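Local coordinates for allantoicase (Saccharomyces cerevisiae, PDB 1O59), which catalyses the hydrolysis of allantoate to (S)-ureidoglycolate and urea, a step that lets yeast draw on purines as a secondary nitrogen source, at residues 19-24 with 160-165; 91-96 with 176-181; 110-115 with 153-158. All coordinates share one frame; numbering follows the deposited sequence.

Contact 1. Residues 19-24 with 160-165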
loop_
_atom_site.group_PDB
_atom_site.type_symbol
_atom_site.label_atom_id
_atom_site.label_comp_id
_atom_site.label_asym_id
_atom_site.label_seq_id
_atom_site.Cartn_x
_atom_site.Cartn_y
_atom_site.Cartn_z
ATOM N N ALA A 19 -4.006 10.736 16.645
ATOM C CA ALA A 19 -3.048 10.493 17.706
ATOM C C ALA A 19 -2.732 8.999 17.894
ATOM O O ALA A 19 -1.695 8.651 18.466
ATOM C CB ALA A 19 -3.547 11.098 19.008
ATOM N N ASP A 20 -3.626 8.143 17.391
ATOM C CA ASP A 20 -3.542 6.675 17.557
ATOM C C ASP A 20 -3.234 5.918 16.266
ATOM O O ASP A 20 -3.442 4.706 16.187
ATOM C CB ASP A 20 -4.849 6.158 18.178
ATOM C CG ASP A 20 -5.095 6.743 19.565
ATOM O OD1 ASP A 20 -4.107 7.111 20.244
ATOM O OD2 ASP A 20 -6.233 6.886 20.057
ATOM N N GLU A 21 -2.706 6.628 15.272
ATOM C CA GLU A 21 -2.330 6.007 14.007
ATOM C C GLU A 21 -1.335 4.850 14.158
ATOM O O GLU A 21 -1.414 3.875 13.420
ATOM C CB GLU A 21 -1.797 7.052 13.022
ATOM C CG GLU A 21 -1.634 6.512 11.608
ATOM C CD GLU A 21 -1.391 7.601 10.563
ATOM O OE1 GLU A 21 -1.393 8.811 10.896
ATOM O OE2 GLU A 21 -1.214 7.241 9.386
ATOM N N ALA A 22 -0.410 4.945 15.108
ATOM C CA ALA A 22 0.529 3.842 15.375
ATOM C C ALA A 22 -0.201 2.531 15.718
ATOM O O ALA A 22 0.167 1.444 15.225
ATOM C CB ALA A 22 1.499 4.211 16.506
ATOM N N GLU A 23 -1.226 2.643 16.562
ATOM C CA GLU A 23 -2.063 1.502 16.930
ATOM C C GLU A 23 -2.928 1.015 15.761
ATOM O O GLU A 23 -3.084 -0.167 15.561
ATOM C CB GLU A 23 -2.916 1.860 18.129
ATOM C CG GLU A 23 -2.093 2.015 19.402
ATOM C CD GLU A 23 -1.402 3.367 19.556
ATOM O OE1 GLU A 23 -0.523 3.501 20.435
ATOM O OE2 GLU A 23 -1.738 4.301 18.824
ATOM N N PHE A 24 -3.455 1.929 14.971
ATOM C CA PHE A 24 -4.114 1.571 13.713
ATOM C C PHE A 24 -3.179 0.731 12.810
ATOM O O PHE A 24 -3.544 -0.352 12.333
ATOM C CB PHE A 24 -4.567 2.856 13.025
ATOM C CG PHE A 24 -5.224 2.651 11.688
ATOM C CD1 PHE A 24 -6.492 2.105 11.602
ATOM C CD2 PHE A 24 -4.587 3.044 10.518
ATOM C CE1 PHE A 24 -7.105 1.917 10.391
ATOM C CE2 PHE A 24 -5.197 2.862 9.285
ATOM C CZ PHE A 24 -6.460 2.296 9.222
ATOM N N ARG A 160 -8.809 13.054 8.238
ATOM C CA ARG A 160 -8.540 11.642 7.978
ATOM C C ARG A 160 -9.410 10.789 8.884
ATOM O O ARG A 160 -9.610 11.112 10.048
ATOM C CB ARG A 160 -7.064 11.336 8.231
ATOM C CG ARG A 160 -6.152 12.236 7.408
ATOM C CD ARG A 160 -4.693 11.967 7.552
ATOM N NE ARG A 160 -4.387 10.584 7.234
ATOM C CZ ARG A 160 -3.467 9.866 7.854
ATOM N NH1 ARG A 160 -2.736 10.379 8.825
ATOM N NH2 ARG A 160 -3.274 8.616 7.490
ATOM N N HIS A 161 -9.954 9.715 8.333
ATOM C CA HIS A 161 -10.712 8.770 9.116
ATOM C C HIS A 161 -10.092 7.418 8.858
ATOM O O HIS A 161 -10.008 6.979 7.703
ATOM C CB HIS A 161 -12.193 8.734 8.723
ATOM C CG HIS A 161 -12.836 10.079 8.593
ATOM N ND1 HIS A 161 -12.619 10.903 7.507
ATOM C CD2 HIS A 161 -13.728 10.721 9.387
ATOM C CE1 HIS A 161 -13.341 12.003 7.648
ATOM N NE2 HIS A 161 -14.026 11.916 8.777
ATOM N N LEU A 162 -9.690 6.769 9.944
ATOM C CA LEU A 162 -8.988 5.507 9.929
ATOM C C LEU A 162 -9.912 4.479 10.546
ATOM O O LEU A 162 -10.259 4.559 11.749
ATOM C CB LEU A 162 -7.708 5.636 10.751
ATOM C CG LEU A 162 -6.788 6.810 10.386
ATOM C CD1 LEU A 162 -5.609 6.856 11.323
ATOM C CD2 LEU A 162 -6.306 6.714 8.941
ATOM N N PHE A 163 -10.327 3.519 9.721
ATOM C CA PHE A 163 -11.312 2.511 10.152
ATOM C C PHE A 163 -10.850 1.048 9.946
ATOM O O PHE A 163 -10.077 0.705 9.027
ATOM C CB PHE A 163 -12.692 2.764 9.503
ATOM C CG PHE A 163 -12.649 2.799 8.013
ATOM C CD1 PHE A 163 -12.437 4.007 7.342
ATOM C CD2 PHE A 163 -12.773 1.610 7.278
ATOM C CE1 PHE A 163 -12.366 4.043 5.944
ATOM C CE2 PHE A 163 -12.689 1.604 5.897
ATOM C CZ PHE A 163 -12.484 2.839 5.207
ATOM N N VAL A 164 -11.347 0.216 10.857
ATOM C CA VAL A 164 -11.201 -1.222 10.805
ATOM C C VAL A 164 -12.607 -1.790 10.886
ATOM O O VAL A 164 -13.427 -1.327 11.671
ATOM C CB VAL A 164 -10.384 -1.723 12.023
ATOM C CG1 VAL A 164 -10.255 -3.257 12.027
ATOM C CG2 VAL A 164 -9.008 -1.042 12.050
ATOM N N ARG A 165 -12.881 -2.801 10.073
ATOM C CA ARG A 165 -14.141 -3.534 10.173
ATOM C C ARG A 165 -14.279 -4.201 11.525
ATOM O O ARG A 165 -13.355 -4.876 11.987
ATOM C CB ARG A 165 -14.215 -4.653 9.145
ATOM C CG ARG A 165 -14.017 -4.258 7.722
ATOM C CD ARG A 165 -13.947 -5.466 6.838
ATOM N NE ARG A 165 -15.285 -5.911 6.512
ATOM C CZ ARG A 165 -15.904 -6.957 7.009
ATOM N NH1 ARG A 165 -15.335 -7.781 7.876
ATOM N NH2 ARG A 165 -17.132 -7.191 6.601
#

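Contact 2. Residues 91-96 with 176-181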
loop_
_atom_site.group_PDB
_atom_site.type_symbol
_atom_site.label_atom_id
_atom_site.label_comp_id
_atom_site.label_asym_id
_atom_site.label_seq_id
_atom_site.Cartn_x
_atom_site.Cartn_y
_atom_site.Cartn_z
HETATM N N MSE A 91 -29.762 11.008 -7.371
HETATM C CA MSE A 91 -29.592 9.664 -6.889
HETATM C C MSE A 91 -29.243 9.698 -5.393
HETATM O O MSE A 91 -28.971 10.772 -4.824
HETATM C CB MSE A 91 -28.569 8.920 -7.746
HETATM C CG MSE A 91 -28.968 8.866 -9.222
HETATM SE SE MSE A 91 -30.707 7.992 -9.530
HETATM C CE MSE A 91 -29.949 6.098 -9.681
ATOM N N GLU A 92 -29.323 8.531 -4.754
ATOM C CA GLU A 92 -29.081 8.385 -3.321
ATOM C C GLU A 92 -27.601 8.594 -3.018
ATOM O O GLU A 92 -27.225 9.009 -1.931
ATOM C CB GLU A 92 -29.510 6.981 -2.879
ATOM C CG GLU A 92 -29.582 6.767 -1.362
ATOM C CD GLU A 92 -29.484 5.283 -0.848
ATOM O OE1 GLU A 92 -29.175 4.322 -1.631
ATOM O OE2 GLU A 92 -29.711 5.094 0.406
ATOM N N TYR A 93 -26.753 8.275 -3.981
ATOM C CA TYR A 93 -25.305 8.344 -3.782
ATOM C C TYR A 93 -24.538 8.508 -5.089
ATOM O O TYR A 93 -24.983 8.092 -6.152
ATOM C CB TYR A 93 -24.782 7.102 -3.020
ATOM C CG TYR A 93 -25.103 5.797 -3.703
ATOM C CD1 TYR A 93 -24.303 5.318 -4.718
ATOM C CD2 TYR A 93 -26.234 5.079 -3.375
ATOM C CE1 TYR A 93 -24.614 4.139 -5.382
ATOM C CE2 TYR A 93 -26.557 3.904 -4.026
ATOM C CZ TYR A 93 -25.737 3.439 -5.026
ATOM O OH TYR A 93 -26.036 2.279 -5.680
ATOM N N ASP A 94 -23.392 9.171 -4.979
ATOM C CA ASP A 94 -22.348 9.110 -5.990
ATOM C C ASP A 94 -21.455 7.915 -5.682
ATOM O O ASP A 94 -21.401 7.452 -4.534
ATOM C CB ASP A 94 -21.496 10.391 -5.992
ATOM C CG ASP A 94 -22.081 11.480 -6.859
ATOM O OD1 ASP A 94 -22.399 11.178 -8.048
ATOM O OD2 ASP A 94 -22.254 12.657 -6.419
ATOM N N TRP A 95 -20.756 7.432 -6.711
ATOM C CA TRP A 95 -19.929 6.252 -6.579
ATOM C C TRP A 95 -18.712 6.220 -7.513
ATOM O O TRP A 95 -18.654 6.901 -8.541
ATOM C CB TRP A 95 -20.753 4.997 -6.817
ATOM C CG TRP A 95 -21.479 5.045 -8.082
ATOM C CD1 TRP A 95 -22.748 5.452 -8.258
ATOM C CD2 TRP A 95 -20.991 4.664 -9.377
ATOM N NE1 TRP A 95 -23.081 5.378 -9.588
ATOM C CE2 TRP A 95 -22.013 4.893 -10.292
ATOM C CE3 TRP A 95 -19.782 4.159 -9.854
ATOM C CZ2 TRP A 95 -21.871 4.636 -11.646
ATOM C CZ3 TRP A 95 -19.647 3.909 -11.195
ATOM C CH2 TRP A 95 -20.681 4.143 -12.072
ATOM N N VAL A 96 -17.743 5.408 -7.120
ATOM C CA VAL A 96 -16.566 5.138 -7.938
ATOM C C VAL A 96 -16.217 3.670 -7.785
ATOM O O VAL A 96 -16.252 3.112 -6.670
ATOM C CB VAL A 96 -15.358 6.067 -7.559
ATOM C CG1 VAL A 96 -15.145 6.116 -6.074
ATOM C CG2 VAL A 96 -14.097 5.622 -8.231
ATOM N N HIS A 176 -12.386 -5.946 -6.800
ATOM C CA HIS A 176 -12.889 -4.619 -7.137
ATOM C C HIS A 176 -13.596 -3.997 -5.914
ATOM O O HIS A 176 -14.237 -4.695 -5.149
ATOM C CB HIS A 176 -13.932 -4.716 -8.249
ATOM C CG HIS A 176 -13.371 -5.034 -9.598
ATOM N ND1 HIS A 176 -12.930 -6.294 -9.942
ATOM C CD2 HIS A 176 -13.221 -4.264 -10.702
ATOM C CE1 HIS A 176 -12.516 -6.281 -11.195
ATOM N NE2 HIS A 176 -12.684 -5.061 -11.680
ATOM N N ILE A 177 -13.503 -2.675 -5.790
ATOM C CA ILE A 177 -14.101 -1.924 -4.691
ATOM C C ILE A 177 -15.032 -0.864 -5.244
ATOM O O ILE A 177 -14.731 -0.247 -6.258
ATOM C CB ILE A 177 -12.962 -1.249 -3.837
ATOM C CG1 ILE A 177 -12.040 -2.334 -3.225
ATOM C CG2 ILE A 177 -13.547 -0.296 -2.767
ATOM C CD1 ILE A 177 -12.758 -3.359 -2.425
ATOM N N LYS A 178 -16.158 -0.678 -4.560
ATOM C CA LYS A 178 -17.100 0.411 -4.833
ATOM C C LYS A 178 -17.183 1.316 -3.617
ATOM O O LYS A 178 -17.539 0.893 -2.506
ATOM C CB LYS A 178 -18.512 -0.104 -5.166
ATOM C CG LYS A 178 -19.350 0.895 -5.977
ATOM C CD LYS A 178 -20.850 0.740 -5.828
ATOM C CE LYS A 178 -21.346 -0.601 -6.258
ATOM N NZ LYS A 178 -22.814 -0.704 -6.247
ATOM N N LEU A 179 -16.860 2.577 -3.843
ATOM C CA LEU A 179 -17.013 3.603 -2.831
ATOM C C LEU A 179 -18.296 4.354 -3.115
ATOM O O LEU A 179 -18.525 4.800 -4.228
ATOM C CB LEU A 179 -15.806 4.536 -2.882
ATOM C CG LEU A 179 -15.860 5.847 -2.098
ATOM C CD1 LEU A 179 -15.851 5.609 -0.615
ATOM C CD2 LEU A 179 -14.654 6.678 -2.553
ATOM N N LYS A 180 -19.142 4.466 -2.105
ATOM C CA LYS A 180 -20.391 5.207 -2.214
ATOM C C LYS A 180 -20.315 6.426 -1.291
ATOM O O LYS A 180 -19.962 6.302 -0.131
ATOM C CB LYS A 180 -21.574 4.331 -1.790
ATOM C CG LYS A 180 -21.818 3.051 -2.587
ATOM C CD LYS A 180 -23.250 2.544 -2.272
ATOM C CE LYS A 180 -23.707 1.405 -3.200
ATOM N NZ LYS A 180 -25.003 0.737 -2.749
HETATM N N MSE A 181 -20.651 7.595 -1.821
HETATM C CA MSE A 181 -20.757 8.856 -1.072
HETATM C C MSE A 181 -22.207 9.358 -1.139
HETATM O O MSE A 181 -22.760 9.561 -2.238
HETATM C CB MSE A 181 -19.810 9.879 -1.727
HETATM C CG MSE A 181 -20.052 11.357 -1.393
HETATM SE SE MSE A 181 -18.504 12.476 -1.901
HETATM C CE MSE A 181 -18.557 12.220 -3.681
HETATM O O HOH W 1 -25.500 -0.920 -4.944
#

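Contact 3. Residues 110-115 with 153-158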
loop_
_atom_site.group_PDB
_atom_site.type_symbol
_atom_site.label_atom_id
_atom_site.label_comp_id
_atom_site.label_asym_id
_atom_site.label_seq_id
_atom_site.Cartn_x
_atom_site.Cartn_y
_atom_site.Cartn_z
ATOM N N GLY A 110 -9.529 0.655 6.214
ATOM C CA GLY A 110 -9.234 1.692 5.234
ATOM C C GLY A 110 -9.096 3.079 5.798
ATOM O O GLY A 110 -9.147 3.289 7.011
ATOM N N GLU A 111 -8.883 4.023 4.893
ATOM C CA GLU A 111 -8.857 5.448 5.207
ATOM C C GLU A 111 -9.703 6.258 4.224
ATOM O O GLU A 111 -9.593 6.104 2.980
ATOM C CB GLU A 111 -7.427 6.031 5.196
ATOM C CG GLU A 111 -7.425 7.566 5.404
ATOM C CD GLU A 111 -6.039 8.243 5.379
ATOM O OE1 GLU A 111 -4.993 7.551 5.496
ATOM O OE2 GLU A 111 -6.002 9.495 5.257
ATOM N N ILE A 112 -10.493 7.151 4.792
ATOM C CA ILE A 112 -11.149 8.200 4.040
ATOM C C ILE A 112 -10.643 9.548 4.549
ATOM O O ILE A 112 -10.814 9.893 5.731
ATOM C CB ILE A 112 -12.690 8.083 4.174
ATOM C CG1 ILE A 112 -13.222 6.859 3.375
ATOM C CG2 ILE A 112 -13.398 9.380 3.748
ATOM C CD1 ILE A 112 -13.224 7.057 1.860
ATOM N N ASP A 113 -9.986 10.278 3.643
ATOM C CA ASP A 113 -9.492 11.632 3.913
ATOM C C ASP A 113 -10.321 12.696 3.153
ATOM O O ASP A 113 -10.290 12.778 1.913
ATOM C CB ASP A 113 -8.002 11.716 3.522
ATOM C CG ASP A 113 -7.286 12.984 4.069
ATOM O OD1 ASP A 113 -7.926 13.884 4.722
ATOM O OD2 ASP A 113 -6.053 13.148 3.869
ATOM N N THR A 114 -11.043 13.518 3.892
ATOM C CA THR A 114 -11.799 14.633 3.312
ATOM C C THR A 114 -11.002 15.936 3.306
ATOM O O THR A 114 -11.587 17.002 3.252
ATOM C CB THR A 114 -13.133 14.850 4.097
ATOM O OG1 THR A 114 -12.875 15.007 5.497
ATOM C CG2 THR A 114 -14.027 13.628 4.039
ATOM N N ALA A 115 -9.674 15.855 3.363
ATOM C CA ALA A 115 -8.790 17.040 3.399
ATOM C C ALA A 115 -9.191 18.186 2.485
ATOM O O ALA A 115 -9.367 18.008 1.264
ATOM C CB ALA A 115 -7.352 16.639 3.088
ATOM N N PHE A 153 -21.161 5.221 7.170
ATOM C CA PHE A 153 -20.713 5.980 8.316
ATOM C C PHE A 153 -20.485 7.429 7.967
ATOM O O PHE A 153 -20.144 7.777 6.849
ATOM C CB PHE A 153 -19.444 5.369 8.933
ATOM C CG PHE A 153 -18.209 5.421 8.032
ATOM C CD1 PHE A 153 -17.397 6.554 7.992
ATOM C CD2 PHE A 153 -17.838 4.309 7.264
ATOM C CE1 PHE A 153 -16.271 6.578 7.182
ATOM C CE2 PHE A 153 -16.719 4.312 6.477
ATOM C CZ PHE A 153 -15.925 5.451 6.426
ATOM N N GLU A 154 -20.654 8.253 8.982
ATOM C CA GLU A 154 -20.531 9.696 8.886
ATOM C C GLU A 154 -19.071 10.124 8.791
ATOM O O GLU A 154 -18.210 9.586 9.472
ATOM C CB GLU A 154 -21.173 10.327 10.121
ATOM C CG GLU A 154 -21.425 11.814 10.010
ATOM C CD GLU A 154 -22.301 12.350 11.148
ATOM O OE1 GLU A 154 -22.490 11.626 12.177
ATOM O OE2 GLU A 154 -22.828 13.493 11.013
ATOM N N CYS A 155 -18.804 11.088 7.917
ATOM C CA CYS A 155 -17.495 11.720 7.807
ATOM C C CYS A 155 -17.585 13.167 8.248
ATOM O O CYS A 155 -18.644 13.787 8.165
ATOM C CB CYS A 155 -17.052 11.730 6.365
ATOM S SG CYS A 155 -16.734 10.128 5.670
ATOM N N GLY A 156 -16.450 13.705 8.687
ATOM C CA GLY A 156 -16.320 15.126 9.005
ATOM C C GLY A 156 -15.482 15.910 8.006
ATOM O O GLY A 156 -14.860 15.326 7.107
ATOM N N PRO A 157 -15.426 17.225 8.199
ATOM C CA PRO A 157 -14.751 18.103 7.265
ATOM C C PRO A 157 -13.241 17.981 7.337
ATOM O O PRO A 157 -12.687 17.892 8.418
ATOM C CB PRO A 157 -15.208 19.502 7.687
ATOM C CG PRO A 157 -15.566 19.385 9.107
ATOM C CD PRO A 157 -16.001 17.971 9.328
ATOM N N SER A 158 -12.600 17.967 6.163
ATOM C CA SER A 158 -11.160 18.139 6.073
ATOM C C SER A 158 -10.377 17.337 7.101
ATOM O O SER A 158 -9.602 17.882 7.831
ATOM C CB SER A 158 -10.800 19.630 6.195
ATOM O OG SER A 158 -9.427 19.823 5.893
#

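Contact 1. Residues 19-24 with 160-165
Glu21, in the first turn of helix 21-31, and Arg160, at the start of strand 160-164, meet in a two-pronged salt bridge. The guanidinium comes end-on and spends one nitrogen on each carboxylate oxygen: Arg160 NH1 donates to Glu21 OE1 at 2.9 Å, and Arg160 NH2 to Glu21 OE2 at 3.1 Å, the latter the straighter bond. The fit is not coplanar. The two planes are turned 57° apart, and both nitrogens reach their oxygens from above the carboxylate plane, although OE2 itself lies in the plane of the guanidinium. Glu21 gets there by an extended chain whose CG stands trans to the backbone N (chi1 -169°), while Arg160 bends at chi3. The stronger partner of Arg160 is Glu111 on the adjacent strand 105-113, which forms a salt bridge with its NE; the guanidinium is thus tied to two carboxylates, which probably stabilises its charge and fixes its rotation.

The contact illustrates how a helix is laid against the face of a beta sheet: strand 160-164 runs between strands 14-16 and 105-113, and its alternating residues Arg160, Leu162 and Val164 offer their side chains to the helix.

Apolar packing centres on the ring of Phe24. Leu162 CB sits over the middle of one face, 3.7 Å from the ring centroid and only 6° off the normal, a CH-pi contact. Leu162 CD1 reaches on to the aliphatic part of Glu21, 4.0 Å from Glu21 CG, so that one leucine serves two helix residues. Val164 CG2 approaches Phe24 CE1 obliquely at 3.9 Å. At the ring edge, close to its plane, Phe163 O lies 3.5 Å from Phe24 CE1, while the ring of Phe16 also meets that of Phe24.

Contact 2. Residues 91-96 with 176-181
With CG held between its own backbone N and carbonyl carbon (chi1 58°), Tyr93 turns its ring toward Lys180, whose chain runs extended beyond CG, chi2 to chi4 all near 180°, and lies across one ring face. Lys180 CD stands over the centre, 3.7 Å from the centroid and 7° off the normal, in a CH-pi contact, and Lys180 CE continues to within 3.4 Å of Tyr93 CZ. The ammonium thus comes to lie near the hydroxyl end of the ring, where a water accepts from Lys180 NZ at 2.8 Å and gives a weak bond to Tyr93 OH. The main partners of these polar ends lie elsewhere: Glu128 pairs with Lys180, and Glu141 takes a hydrogen bond from Tyr93 OH.

Beneath the side chains is a regular antiparallel ladder. Asp94 and Met181 exchange two backbone bonds, as do Val96 and Leu179; the Leu179 N to Val96 O bond measures 2.9 Å. Trp95 and Lys180 form the non-hydrogen-bonded pair between them. On the face carrying Asp94, Val96, Leu179 and Met181 (a selenomethionine), Val96 CG1 packs 3.6 Å from Leu179 CD2.

Strands 94-99 and 176-182 are inner members of a five-stranded antiparallel sheet, flanked by strands 45-49 and 124-130 respectively, and Trp83 of strand 83-84 packs against Val96, Leu179 and Met181.

Contact 3. Residues 110-115 with 153-158
Thr114 OG1 donates a 2.6 Å hydrogen bond to Gly156 O, its hydroxyl lying in the plane of that carbonyl, and also accepts from the backbone N of Gln159. One side-chain oxygen therefore joins two points of the chain where it leaves strand 147-154 for strand 160-164. The bond to Gly156 ties together two loops, the one after strand 105-113 and the one after strand 147-154, whose strands belong to opposing sheets of the beta sandwich of the N-terminal half, which contains the first allantoicase repeat. Residues 112-115 and 153-158 run in broadly similar directions, 23° apart end to end.

Thr114 points its hydroxyl at the loop because OG1 stands between the backbone N and the carbonyl carbon (chi1 54°), while the methyl CG2 lies beside the backbone N, within 4.3 Å of Cys155 CB. A valine in its place would probably leave Gly156 O and the Gln159 N-H without their shared mate and let the linking loop shift.

Just before it, Asp113 closes an Asx turn, its OD1 accepting from Ala115 N at 3.0 Å; the N-H approaches from well above the carboxylate plane, 56° out of it. Beyond this turn the backbone of Ala115 lies beside that of Ser158, and Ser158 CA makes a short CA-H...O contact of 3.1 Å with Thr114 O.

Deeper in, the contact becomes apolar. Ile112 presents two branches to the end of strand 147-154 and the loop after it. Its CG1 meets the ring edge of Phe153, near its plane, at 4.3 Å from CZ. Phe153 also packs edge-to-face with Phe15 and meets Phe163, which extends the interior past Ile112. Ile112 CG2, the other branch, touches the sulfur, 3.9 Å from Cys155 SG.

The three contacts show how one sandwich is held on its outside, within a sheet and between its sheets. Contact 1 lays a helix on one sheet, contact 2 pairs two strands of the other, and contact 3 bridges them. Contacts 1 and 3 have centres about 12 Å apart and lie on neighbouring strands of one sheet, 160-164 and 105-113, joined by a probable hydrogen bond of 2.7 Å between His161 ND1 and Ile112 O. Contacts 2 and 3, about 14 Å between centres, meet in the interior, where Leu179 CD1 lies 3.9 Å from Ile112 CD1. Contacts 1 and 2 do not touch, their nearest atoms being about 7 Å apart. Along the chain, contact 3 is nested inside the loops closed by both others.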